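Local structure of aspartate aminotransferase (Giardia lamblia, 3MEB) at residues A[48-53]-A[430-435]; A[77-82]-A[330-335]; A[118-123]-A[290-295]; A[175-180]-A[193-198]; A[245-250]-A[351-356]. The protein probably catalyses the reversible transfer of an amino group from L-aspartate to 2-oxoglutarate, giving oxaloacetate and L-glutamate, with pyridoxal 5'-phosphate as cofactor. All blocks are in the same frame, centred on the assembly; numbering follows the deposited sequence.

Overall arrangement
Of the five contacts, 2, 3 and 5 are largely buried, whereas 1 and 4 are only partly so. Contacts 3 and 4 belong to the two outermost strands of the seven-stranded mixed sheet: contact 3 is an antiparallel strand pair held by backbone bonds, contact 4 a strand end tied to a helix by one carboxylate. Contact 2 packs two helices through apolar side-chain atoms, with no hydrogen bond between the segments, and, like contact 3, reaches the second subunit. Contact 1 joins the short 52-54 strand to helix 430-443 around a tyrosine ring. Contact 5 sets a loop near the cofactor against helix 340-370, mixing apolar packing, a water bridge and a lysine-carbonyl bond.

Contact 1: A[48-53]-A[430-435]; sequences NPKKVN and CDYVAE
The backbones of 48-53 and 430-435 keep well apart, with CA of Val52 7.9 Å from CA of Val433, and a type I turn from Asn48 to Lys51 leads into the strand that faces the helix. Side chains bridge the gap, chiefly Tyr432. Its CG stands opposite the backbone N (chi1 179°), which sends the ring out from the helix toward the turn. CB of Lys50 lies off-centre over this ring, 4.2 Å from the centroid in a CH-pi contact, while CD of Lys50 reaches CE1 of Tyr432 at 3.6 Å. The lysine chain crosses the tyrosine at about a right angle before its end leads away. The carbonyl O of Lys50 comes within 3.3 Å of CE2 of Tyr432, approaching the ring obliquely.

The turn itself is braced by an Asx turn: OD1 of Asn48 accepts from N of Lys50 at 3.0 Å, the donor standing above the carbonyl plane. Strand 52-54 pairs in parallel with 411-413, and helix 430-443 packs beside that small two-stranded sheet. The side chain of Tyr432 touches Ile411, and its ring meets Trp409 edge-to-face. Val52, the buried residue that follows the turn, spreads both methyls toward the helix: CG2 meets CD2 of Tyr432 at 3.9 Å, and CG1 meets CG2 of Val433 at 4.0 Å. OH of Tyr432 is hydrogen-bonded to the carbonyl O of Trp409 and also accepts from a water at 2.6 Å, which lies in the ring plane and accepts from ND2 of Asn48.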
# COMPACT_ATOMS: atom_id res chain seq x y z
N ASN A 48 -19.95 23.05 15.79
CA ASN A 48 -21.35 23.42 15.50
C ASN A 48 -22.20 22.16 15.38
O ASN A 48 -21.94 21.32 14.51
CB ASN A 48 -21.42 24.25 14.21
CG ASN A 48 -22.81 24.78 13.92
OD1 ASN A 48 -23.80 24.24 14.41
ND2 ASN A 48 -22.90 25.81 13.10
N PRO A 49 -23.21 21.99 16.25
CA PRO A 49 -23.96 20.74 16.21
C PRO A 49 -24.77 20.52 14.94
O PRO A 49 -25.21 19.41 14.71
CB PRO A 49 -24.90 20.87 17.42
CG PRO A 49 -25.10 22.32 17.56
CD PRO A 49 -23.73 22.90 17.29
N LYS A 50 -24.98 21.55 14.13
CA LYS A 50 -25.70 21.43 12.85
C LYS A 50 -24.79 21.22 11.61
O LYS A 50 -25.26 21.27 10.45
CB LYS A 50 -26.57 22.68 12.63
CG LYS A 50 -27.73 22.83 13.62
CD LYS A 50 -28.63 24.00 13.21
CE LYS A 50 -29.82 24.17 14.15
NZ LYS A 50 -30.31 25.58 14.26
N LYS A 51 -23.52 20.94 11.86
CA LYS A 51 -22.55 20.69 10.79
C LYS A 51 -22.94 19.54 9.86
O LYS A 51 -23.52 18.55 10.29
CB LYS A 51 -21.16 20.40 11.39
CG LYS A 51 -21.05 19.17 12.26
CD LYS A 51 -19.68 19.16 12.88
CE LYS A 51 -19.30 17.85 13.52
NZ LYS A 51 -17.90 17.92 13.99
N VAL A 52 -22.61 19.67 8.59
CA VAL A 52 -23.00 18.66 7.57
C VAL A 52 -21.78 18.37 6.72
O VAL A 52 -21.19 19.31 6.15
CB VAL A 52 -24.14 19.15 6.64
CG1 VAL A 52 -24.56 18.02 5.67
CG2 VAL A 52 -25.40 19.69 7.45
N ASN A 53 -21.39 17.09 6.61
CA ASN A 53 -20.23 16.71 5.80
C ASN A 53 -20.65 16.27 4.42
O ASN A 53 -21.20 15.20 4.27
CB ASN A 53 -19.45 15.57 6.47
CG ASN A 53 -18.13 15.25 5.74
OD1 ASN A 53 -17.78 15.88 4.72
ND2 ASN A 53 -17.37 14.27 6.28
N CYS A 430 -31.53 17.81 5.35
CA CYS A 430 -31.69 18.33 3.98
C CYS A 430 -32.23 19.75 3.97
O CYS A 430 -31.76 20.61 3.22
CB CYS A 430 -32.66 17.48 3.14
SG CYS A 430 -31.98 16.07 2.23
N ASP A 431 -33.24 20.00 4.78
CA ASP A 431 -33.85 21.32 4.74
C ASP A 431 -32.89 22.37 5.25
O ASP A 431 -32.91 23.50 4.80
CB ASP A 431 -35.15 21.36 5.53
CG ASP A 431 -36.02 22.49 5.08
OD1 ASP A 431 -36.39 22.53 3.89
OD2 ASP A 431 -36.29 23.38 5.91
N TYR A 432 -32.04 21.98 6.19
CA TYR A 432 -30.99 22.86 6.65
C TYR A 432 -30.04 23.20 5.50
O TYR A 432 -29.71 24.37 5.27
CB TYR A 432 -30.25 22.20 7.80
CG TYR A 432 -29.10 23.00 8.34
CD1 TYR A 432 -29.31 24.03 9.26
CD2 TYR A 432 -27.79 22.71 7.95
CE1 TYR A 432 -28.25 24.77 9.76
CE2 TYR A 432 -26.71 23.44 8.47
CZ TYR A 432 -26.95 24.46 9.36
OH TYR A 432 -25.89 25.17 9.86
N VAL A 433 -29.62 22.17 4.75
CA VAL A 433 -28.70 22.37 3.62
C VAL A 433 -29.35 23.25 2.57
O VAL A 433 -28.73 24.13 2.04
CB VAL A 433 -28.24 21.01 3.01
CG1 VAL A 433 -27.40 21.22 1.74
CG2 VAL A 433 -27.49 20.24 4.02
N ALA A 434 -30.63 23.04 2.30
CA ALA A 434 -31.34 23.89 1.34
C ALA A 434 -31.48 25.38 1.80
O ALA A 434 -31.20 26.30 1.04
CB ALA A 434 -32.68 23.27 1.00
N GLU A 435 -31.90 25.59 3.05
CA GLU A 435 -31.90 26.95 3.65
C GLU A 435 -30.55 27.65 3.54
O GLU A 435 -30.48 28.84 3.25
CB GLU A 435 -32.27 26.88 5.14
CG GLU A 435 -32.37 28.22 5.79
CD GLU A 435 -32.79 28.14 7.24
OE1 GLU A 435 -32.83 27.02 7.80
OE2 GLU A 435 -33.09 29.20 7.82
O HOH W 1 -25.66 26.69 11.97

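Contact 2: A[77-82]-A[330-335]; sequences AIISSD and AYIVQV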
# COMPACT_ATOMS: atom_id res chain seq x y z
N ALA A 77 -17.18 -11.51 11.13
CA ALA A 77 -17.36 -12.56 12.12
C ALA A 77 -16.72 -13.87 11.64
O ALA A 77 -16.18 -14.63 12.46
CB ALA A 77 -18.82 -12.76 12.43
N ILE A 78 -16.81 -14.17 10.34
CA ILE A 78 -16.25 -15.41 9.85
C ILE A 78 -14.72 -15.35 9.97
O ILE A 78 -14.07 -16.27 10.51
CB ILE A 78 -16.64 -15.71 8.38
CG1 ILE A 78 -18.11 -16.12 8.28
CG2 ILE A 78 -15.72 -16.81 7.76
CD1 ILE A 78 -18.69 -16.04 6.87
N ILE A 79 -14.11 -14.28 9.46
CA ILE A 79 -12.66 -14.28 9.36
C ILE A 79 -12.03 -14.01 10.71
O ILE A 79 -10.92 -14.44 10.95
CB ILE A 79 -12.11 -13.29 8.29
CG1 ILE A 79 -12.42 -11.84 8.68
CG2 ILE A 79 -12.71 -13.60 6.96
CD1 ILE A 79 -11.93 -10.80 7.65
N SER A 80 -12.72 -13.31 11.60
CA SER A 80 -12.17 -13.00 12.95
C SER A 80 -12.19 -14.22 13.90
O SER A 80 -11.53 -14.20 14.92
CB SER A 80 -12.90 -11.81 13.58
OG SER A 80 -12.77 -10.63 12.75
N SER A 81 -12.93 -15.27 13.53
CA SER A 81 -13.17 -16.46 14.38
C SER A 81 -12.12 -17.57 14.24
O SER A 81 -12.02 -18.42 15.14
CB SER A 81 -14.54 -17.04 14.07
OG SER A 81 -15.54 -16.12 14.43
N ASP A 82 -11.41 -17.60 13.11
CA ASP A 82 -10.37 -18.62 12.90
C ASP A 82 -9.17 -17.93 12.27
O ASP A 82 -9.12 -17.76 11.06
CB ASP A 82 -10.88 -19.74 11.99
CG ASP A 82 -9.85 -20.82 11.74
OD1 ASP A 82 -8.66 -20.63 12.09
OD2 ASP A 82 -10.23 -21.88 11.21
N ALA A 330 -9.09 -8.17 1.39
CA ALA A 330 -9.14 -9.32 0.43
C ALA A 330 -9.95 -10.48 1.00
O ALA A 330 -10.75 -11.11 0.29
CB ALA A 330 -7.73 -9.82 0.11
N TYR A 331 -9.71 -10.79 2.26
CA TYR A 331 -10.50 -11.79 3.00
C TYR A 331 -11.99 -11.43 3.02
O TYR A 331 -12.87 -12.27 2.69
CB TYR A 331 -9.96 -11.89 4.43
CG TYR A 331 -8.66 -12.68 4.67
CD1 TYR A 331 -8.27 -13.73 3.84
CD2 TYR A 331 -7.89 -12.43 5.82
CE1 TYR A 331 -7.09 -14.48 4.12
CE2 TYR A 331 -6.75 -13.15 6.10
CZ TYR A 331 -6.34 -14.17 5.26
OH TYR A 331 -5.20 -14.88 5.60
N ILE A 332 -12.32 -10.18 3.32
CA ILE A 332 -13.74 -9.80 3.36
C ILE A 332 -14.41 -10.03 1.99
O ILE A 332 -15.45 -10.67 1.91
CB ILE A 332 -13.94 -8.36 3.88
CG1 ILE A 332 -13.43 -8.29 5.35
CG2 ILE A 332 -15.43 -7.88 3.78
CD1 ILE A 332 -13.34 -6.85 5.88
N VAL A 333 -13.79 -9.50 0.93
CA VAL A 333 -14.36 -9.59 -0.40
C VAL A 333 -14.55 -11.04 -0.87
O VAL A 333 -15.62 -11.40 -1.39
CB VAL A 333 -13.52 -8.79 -1.42
CG1 VAL A 333 -14.00 -9.02 -2.86
CG2 VAL A 333 -13.52 -7.34 -1.05
N GLN A 334 -13.53 -11.87 -0.68
CA GLN A 334 -13.59 -13.23 -1.15
C GLN A 334 -14.62 -14.05 -0.35
O GLN A 334 -15.33 -14.87 -0.92
CB GLN A 334 -12.18 -13.86 -1.12
CG GLN A 334 -11.68 -14.40 0.20
CD GLN A 334 -10.25 -14.87 0.07
OE1 GLN A 334 -9.47 -14.28 -0.70
NE2 GLN A 334 -9.90 -15.95 0.77
N VAL A 335 -14.69 -13.80 0.95
CA VAL A 335 -15.66 -14.52 1.80
C VAL A 335 -17.13 -14.19 1.37
O VAL A 335 -18.01 -15.08 1.34
CB VAL A 335 -15.42 -14.22 3.29
CG1 VAL A 335 -16.67 -14.63 4.18
CG2 VAL A 335 -14.12 -14.95 3.77
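The ring of Tyr331 packs among other aromatic groups, while its CB meets CD1 of Ile79 at 3.9 Å. The ring of Phe96 meets it with the two planes nearly parallel, Tyr86 is set edge-to-face against it, and its OH is hydrogen-bonded to the carbonyl O of Asn87. This is a packing of two helices, 70-81 and 327-337, whose short segments run at 125° to each other with axes 10.1 Å apart at closest approach. No hydrogen bond spans the two segments; the junction is wholly aliphatic.

Ile79 supplies most of it. Its CG1 occupies the crowded position between backbone N and carbonyl carbon (chi1 65°), and the extended chain beyond carries CD1 across the side chain of Ile332, 3.7 Å from CG1 of that residue. The other branch of Ile79, CG2, rests against Val335, so the two arms of one isoleucine touch successive turns of the opposing helix. Leu342 of helix 340-370 touches both Ile78 and Val335, and Lys88 of the second subunit packs on Ile332. At the more exposed margin, Ile78 and Val335 pass in opposite directions, CD1 of Ile78 lying 3.6 Å from CG1 of Val335.

Contact 3: A[118-123]-A[290-295]; sequences GRIASC and HVVHAG
The hydroxyl OG of Ser122 is held from two sides of the chain: it is hydrogen-bonded to ND1 of His290 at 2.9 Å, lying in the plane of the imidazole, and also to NE2 of Gln104. Gln273 bonds NE2 of His290, so both ring nitrogens are held and the ring's rotation is fixed. Ile120, Ser122, His290 and Val292 share one face of the sheet, which helix 97-108 covers.

The segments pair here as antiparallel strands, joining outermost strand 120-125 to 287-292 in the large mixed sheet of the fold-type I aminotransferases. Ala121 and Val291 form the hydrogen-bonded pair: N of Ala121 to O of Val291 at 2.8 Å, and N of Val291 to O of Ala121 at 2.9 Å.

Beyond the strands, NE of Arg119 donates to O of His293 at 2.9 Å, in a bond that lies in the carbonyl plane and close to the guanidinium plane (163° at the hydrogen). A bend at chi3 (60°) folds the arginine back along the chain it grips, with CG 3.4 Å from CA of Gly295 and one guanidinium face over O of Ala294. A water at the guanidinium edge accepts from NH2 and donates to O of Val292; NH2 also bonds the carbonyl O of Val263, and NH1 forms a salt bridge with Glu117. In return, O of Arg119 accepts from N of His293, whose ring carries CA of Arg119 over one face.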
# COMPACT_ATOMS: atom_id res chain seq x y z
N GLY A 118 -8.24 -16.96 -21.50
CA GLY A 118 -6.94 -16.73 -20.86
C GLY A 118 -6.43 -15.32 -21.00
O GLY A 118 -5.23 -15.08 -20.90
N ARG A 119 -7.34 -14.37 -21.21
CA ARG A 119 -6.99 -12.99 -21.59
C ARG A 119 -6.82 -12.04 -20.41
O ARG A 119 -6.31 -10.95 -20.59
CB ARG A 119 -8.04 -12.43 -22.53
CG ARG A 119 -7.99 -13.04 -23.92
CD ARG A 119 -9.29 -12.83 -24.62
NE ARG A 119 -9.60 -11.42 -24.76
CZ ARG A 119 -10.75 -10.95 -25.22
NH1 ARG A 119 -11.71 -11.78 -25.61
NH2 ARG A 119 -10.91 -9.65 -25.31
N ILE A 120 -7.22 -12.47 -19.20
CA ILE A 120 -7.22 -11.59 -18.03
C ILE A 120 -6.03 -11.79 -17.10
O ILE A 120 -5.84 -12.89 -16.54
CB ILE A 120 -8.49 -11.72 -17.18
CG1 ILE A 120 -9.77 -11.55 -18.00
CG2 ILE A 120 -8.49 -10.66 -16.06
CD1 ILE A 120 -11.10 -11.94 -17.17
N ALA A 121 -5.27 -10.72 -16.91
CA ALA A 121 -4.16 -10.69 -15.99
C ALA A 121 -4.57 -9.86 -14.77
O ALA A 121 -4.83 -8.68 -14.93
CB ALA A 121 -2.96 -10.08 -16.66
N SER A 122 -4.68 -10.48 -13.59
CA SER A 122 -5.24 -9.82 -12.42
C SER A 122 -4.22 -9.78 -11.33
O SER A 122 -3.53 -10.78 -11.08
CB SER A 122 -6.52 -10.50 -11.93
OG SER A 122 -7.49 -10.64 -12.98
N CYS A 123 -4.12 -8.64 -10.67
CA CYS A 123 -3.21 -8.50 -9.52
C CYS A 123 -3.85 -7.59 -8.49
O CYS A 123 -4.22 -6.45 -8.82
CB CYS A 123 -1.86 -7.92 -9.98
SG CYS A 123 -0.58 -7.68 -8.75
N HIS A 290 -6.59 -5.13 -13.37
CA HIS A 290 -6.72 -6.11 -14.46
C HIS A 290 -6.18 -5.54 -15.78
O HIS A 290 -6.40 -4.37 -16.06
CB HIS A 290 -8.14 -6.48 -14.71
CG HIS A 290 -8.93 -6.84 -13.48
ND1 HIS A 290 -8.90 -8.10 -12.91
CD2 HIS A 290 -9.84 -6.13 -12.78
CE1 HIS A 290 -9.73 -8.13 -11.88
NE2 HIS A 290 -10.33 -6.95 -11.78
N VAL A 291 -5.47 -6.38 -16.53
CA VAL A 291 -5.11 -6.10 -17.91
C VAL A 291 -5.79 -7.22 -18.69
O VAL A 291 -5.63 -8.41 -18.39
CB VAL A 291 -3.58 -6.11 -18.19
CG1 VAL A 291 -3.32 -5.68 -19.60
CG2 VAL A 291 -2.79 -5.22 -17.21
N VAL A 292 -6.63 -6.84 -19.64
CA VAL A 292 -7.26 -7.83 -20.54
C VAL A 292 -6.74 -7.67 -21.99
O VAL A 292 -7.13 -6.72 -22.69
CB VAL A 292 -8.77 -7.69 -20.55
CG1 VAL A 292 -9.39 -8.90 -21.29
CG2 VAL A 292 -9.32 -7.56 -19.12
N HIS A 293 -5.86 -8.58 -22.43
CA HIS A 293 -5.31 -8.50 -23.79
C HIS A 293 -6.28 -9.13 -24.78
O HIS A 293 -7.29 -9.75 -24.38
CB HIS A 293 -3.89 -9.11 -23.88
CG HIS A 293 -3.83 -10.58 -23.62
ND1 HIS A 293 -4.01 -11.51 -24.63
CD2 HIS A 293 -3.58 -11.28 -22.49
CE1 HIS A 293 -3.88 -12.73 -24.11
NE2 HIS A 293 -3.59 -12.61 -22.82
N ALA A 294 -6.03 -8.90 -26.06
CA ALA A 294 -6.95 -9.30 -27.12
C ALA A 294 -7.08 -10.82 -27.33
O ALA A 294 -7.97 -11.27 -28.06
CB ALA A 294 -6.54 -8.62 -28.44
N GLY A 295 -6.20 -11.61 -26.72
CA GLY A 295 -6.23 -13.07 -26.84
C GLY A 295 -5.92 -13.59 -28.24
O GLY A 295 -6.52 -14.54 -28.69
O HOH W 2 -9.40 -7.27 -24.60

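Contact 4: A[175-180]-A[193-198]; sequences EYTYLR and KKDIQS. With EDO (1,2-ethanediol), chain J.
Two hydrogen bonds, both to OD2 of Asp195, make up the polar part of the contact between 175-180 and 193-198. Backbone N of Thr177 donates at 2.7 Å to the anti lone pair of OD2, the one facing away from the other carboxylate oxygen. The hydroxyl OG1 of Thr177 donates to OD2 at 2.8 Å from the syn side, 33° out of the carboxylate plane. With OG1 opposite the carbonyl carbon and beside N (chi1 -67°), both donors of one residue converge on a single oxygen. This double grip probably helps to stabilise the negative charge of the aspartate.

The apolar part is slight. CB of Tyr176 lies 3.9 Å from CB of Asp195 and 4.4 Å from CG1 of Ile196. The ring leads away, its OH bonding the carbonyl O of Leu206.

OH of Tyr178 bonds O of Ile217 and accepts at 2.7 Å from O1 of a 1,2-ethanediol, probably from the crystallisation liquor; its ring stacks on His212.

Strand 174-176, outermost in the mixed sheet, helix 189-198 and parallel strand 204-208 form a beta-alpha-beta crossover, with strand 148-151 between the two strands. The helix rests against helix 221-234 through Ile196, at Leu227 and Ile230.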
# COMPACT_ATOMS: atom_id res chain seq x y z
N GLU A 175 -5.75 15.57 -23.18
CA GLU A 175 -7.11 15.55 -22.77
C GLU A 175 -8.01 15.24 -23.96
O GLU A 175 -7.71 15.59 -25.10
CB GLU A 175 -7.50 16.88 -22.15
CG GLU A 175 -6.69 17.24 -20.89
CD GLU A 175 -7.15 18.56 -20.30
OE1 GLU A 175 -7.01 19.59 -20.98
OE2 GLU A 175 -7.67 18.56 -19.17
N TYR A 176 -9.12 14.60 -23.67
CA TYR A 176 -10.21 14.51 -24.63
C TYR A 176 -11.39 15.30 -24.06
O TYR A 176 -11.53 15.42 -22.84
CB TYR A 176 -10.58 13.07 -24.96
CG TYR A 176 -11.06 12.19 -23.84
CD1 TYR A 176 -12.41 12.12 -23.50
CD2 TYR A 176 -10.17 11.40 -23.12
CE1 TYR A 176 -12.86 11.33 -22.50
CE2 TYR A 176 -10.62 10.59 -22.08
CZ TYR A 176 -11.95 10.57 -21.75
OH TYR A 176 -12.42 9.76 -20.76
N THR A 177 -12.19 15.86 -24.95
CA THR A 177 -13.33 16.64 -24.54
C THR A 177 -14.30 15.76 -23.77
O THR A 177 -14.69 14.66 -24.21
CB THR A 177 -14.07 17.23 -25.74
OG1 THR A 177 -13.23 18.19 -26.38
CG2 THR A 177 -15.36 17.89 -25.30
N TYR A 178 -14.69 16.26 -22.61
CA TYR A 178 -15.73 15.62 -21.83
C TYR A 178 -16.95 16.55 -21.74
O TYR A 178 -17.79 16.46 -22.63
CB TYR A 178 -15.17 15.12 -20.50
CG TYR A 178 -16.06 14.05 -19.88
CD1 TYR A 178 -16.01 12.75 -20.33
CD2 TYR A 178 -16.92 14.36 -18.85
CE1 TYR A 178 -16.80 11.77 -19.79
CE2 TYR A 178 -17.74 13.36 -18.27
CZ TYR A 178 -17.65 12.07 -18.76
OH TYR A 178 -18.42 11.05 -18.26
N LEU A 179 -17.06 17.44 -20.74
CA LEU A 179 -18.23 18.35 -20.64
C LEU A 179 -18.12 19.51 -21.60
O LEU A 179 -17.02 19.87 -22.03
CB LEU A 179 -18.35 18.92 -19.23
CG LEU A 179 -18.55 17.96 -18.07
CD1 LEU A 179 -18.65 18.78 -16.75
CD2 LEU A 179 -19.79 17.07 -18.31
N ARG A 180 -19.26 20.15 -21.87
CA ARG A 180 -19.35 21.28 -22.82
C ARG A 180 -18.57 22.48 -22.38
O ARG A 180 -18.55 22.80 -21.20
CB ARG A 180 -20.78 21.75 -22.99
CG ARG A 180 -21.75 20.69 -23.36
CD ARG A 180 -22.88 21.21 -24.18
NE ARG A 180 -23.51 22.40 -23.62
CZ ARG A 180 -24.84 22.59 -23.60
NH1 ARG A 180 -25.69 21.67 -24.05
NH2 ARG A 180 -25.32 23.72 -23.09
N LYS A 193 -15.64 12.27 -29.70
CA LYS A 193 -15.28 11.38 -30.77
C LYS A 193 -14.16 11.93 -31.65
O LYS A 193 -13.25 11.18 -32.02
CB LYS A 193 -16.49 11.12 -31.64
CG LYS A 193 -17.51 10.26 -30.95
CD LYS A 193 -18.69 9.94 -31.91
CE LYS A 193 -19.57 11.18 -32.22
NZ LYS A 193 -20.71 10.85 -33.16
N LYS A 194 -14.20 13.22 -31.97
CA LYS A 194 -13.15 13.84 -32.81
C LYS A 194 -11.81 13.73 -32.14
O LYS A 194 -10.82 13.40 -32.78
CB LYS A 194 -13.46 15.31 -33.13
CG LYS A 194 -14.62 15.44 -34.13
CD LYS A 194 -15.20 16.86 -34.23
CE LYS A 194 -16.35 16.93 -35.22
NZ LYS A 194 -16.69 18.35 -35.53
N ASP A 195 -11.81 13.98 -30.82
CA ASP A 195 -10.59 13.97 -30.05
C ASP A 195 -9.96 12.57 -30.03
O ASP A 195 -8.74 12.42 -30.17
CB ASP A 195 -10.86 14.47 -28.64
CG ASP A 195 -10.97 15.98 -28.56
OD1 ASP A 195 -10.75 16.69 -29.59
OD2 ASP A 195 -11.28 16.48 -27.46
N ILE A 196 -10.80 11.55 -29.90
CA ILE A 196 -10.31 10.17 -29.78
C ILE A 196 -9.91 9.66 -31.15
O ILE A 196 -8.92 8.92 -31.31
CB ILE A 196 -11.34 9.24 -29.09
CG1 ILE A 196 -11.59 9.74 -27.67
CG2 ILE A 196 -10.88 7.78 -29.04
CD1 ILE A 196 -12.61 8.91 -26.87
N GLN A 197 -10.63 10.13 -32.16
CA GLN A 197 -10.31 9.79 -33.55
C GLN A 197 -9.02 10.46 -34.04
O GLN A 197 -8.32 9.87 -34.85
CB GLN A 197 -11.49 10.12 -34.49
CG GLN A 197 -11.31 9.71 -35.98
CD GLN A 197 -11.54 8.21 -36.22
OE1 GLN A 197 -12.56 7.66 -35.81
NE2 GLN A 197 -10.60 7.56 -36.91
N SER A 198 -8.72 11.66 -33.55
CA SER A 198 -7.56 12.44 -34.00
C SER A 198 -6.24 12.10 -33.28
O SER A 198 -5.16 12.45 -33.76
CB SER A 198 -7.85 13.93 -33.82
OG SER A 198 -8.92 14.32 -34.66
C1 EDO J . -17.43 8.05 -18.66
O1 EDO J . -16.65 9.00 -17.92
C2 EDO J . -18.66 7.62 -17.86
O2 EDO J . -19.67 7.02 -18.66

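Contact 5: A[245-250]-A[351-356]; sequences QGFATG and KEMSAR
Phe247, Ser354 and Gly250 lose the most surface where loop 245-250 lies against helix 340-370. The ring of Phe247 reaches the helix at Met353: CZ lies 3.9 Å from CE of the methionine, and CE1 lies 4.0 Å from its CB. The sulfur makes an oblique Met-aromatic contact, SD lying 5.4 Å from the centroid of the Phe247 ring. A bend at chi3 of Met353 (-85°) turns the methyl back toward CZ, so that CB, SD and CE all lie near the CE1-CZ end of the ring. Phe247 also comes about 4 Å from the side chains of Lys277 and Tyr244, which bind the pyridoxal phosphate, and so links residues of the cofactor site to helix 340-370.

Ser354 points at the loop without bonding it directly. Its OG is linked through one water, 3.0 Å away, to the carbonyl O of Phe247, to which the water donates at 2.9 Å. CA of Gly250 approaches OG of Ser354 at 4.3 Å. On the more exposed side, the Lys351 chain bends at its end to bring NZ 3.2 Å from O of Gly250, in a hydrogen bond whose donor stands 50° above the carbonyl plane.

The carboxylate of Asp255 also holds the loop, accepting from N of Gly246, Ala248 and Thr249. Apolar packing, one water bridge and one direct lysine-carbonyl bond join loop and helix, and the buried O of Gly246 has no hydrogen-bond partner in the model, so the fit probably carries some polar cost.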
# COMPACT_ATOMS: atom_id res chain seq x y z
N GLN A 245 -19.18 0.70 -9.29
CA GLN A 245 -20.00 -0.37 -9.81
C GLN A 245 -21.01 -0.71 -8.72
O GLN A 245 -20.61 -1.03 -7.59
CB GLN A 245 -19.12 -1.58 -10.14
CG GLN A 245 -19.72 -2.50 -11.15
CD GLN A 245 -18.96 -3.79 -11.31
OE1 GLN A 245 -17.84 -3.95 -10.80
NE2 GLN A 245 -19.59 -4.75 -11.98
N GLY A 246 -22.30 -0.63 -9.05
CA GLY A 246 -23.39 -0.74 -8.06
C GLY A 246 -24.08 0.59 -7.74
O GLY A 246 -25.21 0.58 -7.23
N PHE A 247 -23.41 1.74 -7.99
CA PHE A 247 -24.00 3.05 -7.66
C PHE A 247 -24.55 3.85 -8.86
O PHE A 247 -25.14 4.93 -8.68
CB PHE A 247 -22.98 3.93 -6.96
CG PHE A 247 -22.71 3.56 -5.54
CD1 PHE A 247 -23.53 4.03 -4.53
CD2 PHE A 247 -21.62 2.78 -5.21
CE1 PHE A 247 -23.25 3.72 -3.20
CE2 PHE A 247 -21.35 2.46 -3.89
CZ PHE A 247 -22.15 2.93 -2.89
N ALA A 248 -24.38 3.36 -10.08
CA ALA A 248 -24.85 4.11 -11.26
C ALA A 248 -26.31 3.76 -11.53
O ALA A 248 -27.19 4.51 -11.13
CB ALA A 248 -23.99 3.86 -12.47
N THR A 249 -26.53 2.62 -12.17
CA THR A 249 -27.87 2.07 -12.34
C THR A 249 -28.32 1.23 -11.12
O THR A 249 -29.45 0.78 -11.08
CB THR A 249 -27.99 1.25 -13.68
OG1 THR A 249 -27.67 -0.12 -13.46
CG2 THR A 249 -27.08 1.83 -14.77
N GLY A 250 -27.45 1.02 -10.12
CA GLY A 250 -27.79 0.13 -8.98
C GLY A 250 -27.64 -1.39 -9.22
O GLY A 250 -27.86 -2.19 -8.31
N LYS A 351 -27.83 -1.95 -3.23
CA LYS A 351 -29.12 -1.36 -3.65
C LYS A 351 -29.71 -0.42 -2.57
O LYS A 351 -30.19 0.66 -2.91
CB LYS A 351 -30.12 -2.44 -4.03
CG LYS A 351 -29.85 -3.09 -5.40
CD LYS A 351 -30.62 -4.41 -5.56
CE LYS A 351 -30.43 -5.09 -6.92
NZ LYS A 351 -30.40 -4.16 -8.11
N GLU A 352 -29.66 -0.84 -1.29
CA GLU A 352 -30.12 0.00 -0.18
C GLU A 352 -29.35 1.33 -0.13
O GLU A 352 -29.94 2.38 0.07
CB GLU A 352 -30.01 -0.73 1.17
N MET A 353 -28.03 1.29 -0.32
CA MET A 353 -27.24 2.51 -0.39
C MET A 353 -27.67 3.38 -1.57
O MET A 353 -27.87 4.57 -1.39
CB MET A 353 -25.73 2.25 -0.48
CG MET A 353 -25.17 1.51 0.71
SD MET A 353 -23.35 1.54 0.82
CE MET A 353 -22.93 0.16 -0.24
N SER A 354 -27.86 2.79 -2.75
CA SER A 354 -28.27 3.59 -3.92
C SER A 354 -29.63 4.21 -3.68
O SER A 354 -29.91 5.34 -4.09
CB SER A 354 -28.34 2.70 -5.19
OG SER A 354 -28.66 3.47 -6.34
N ALA A 355 -30.51 3.45 -3.05
CA ALA A 355 -31.86 3.88 -2.82
C ALA A 355 -31.86 5.08 -1.87
O ALA A 355 -32.61 6.05 -2.09
CB ALA A 355 -32.74 2.72 -2.29
N ARG A 356 -31.03 5.04 -0.83
CA ARG A 356 -31.01 6.18 0.10
C ARG A 356 -30.51 7.46 -0.57
O ARG A 356 -31.02 8.57 -0.31
CB ARG A 356 -30.22 5.88 1.37
CG ARG A 356 -30.71 6.72 2.55
CD ARG A 356 -29.87 6.56 3.82
NE ARG A 356 -28.61 7.31 3.75
CZ ARG A 356 -28.49 8.64 3.80
NH1 ARG A 356 -27.29 9.19 3.70
NH2 ARG A 356 -29.57 9.43 3.89
O HOH W 3 -26.76 5.80 -6.49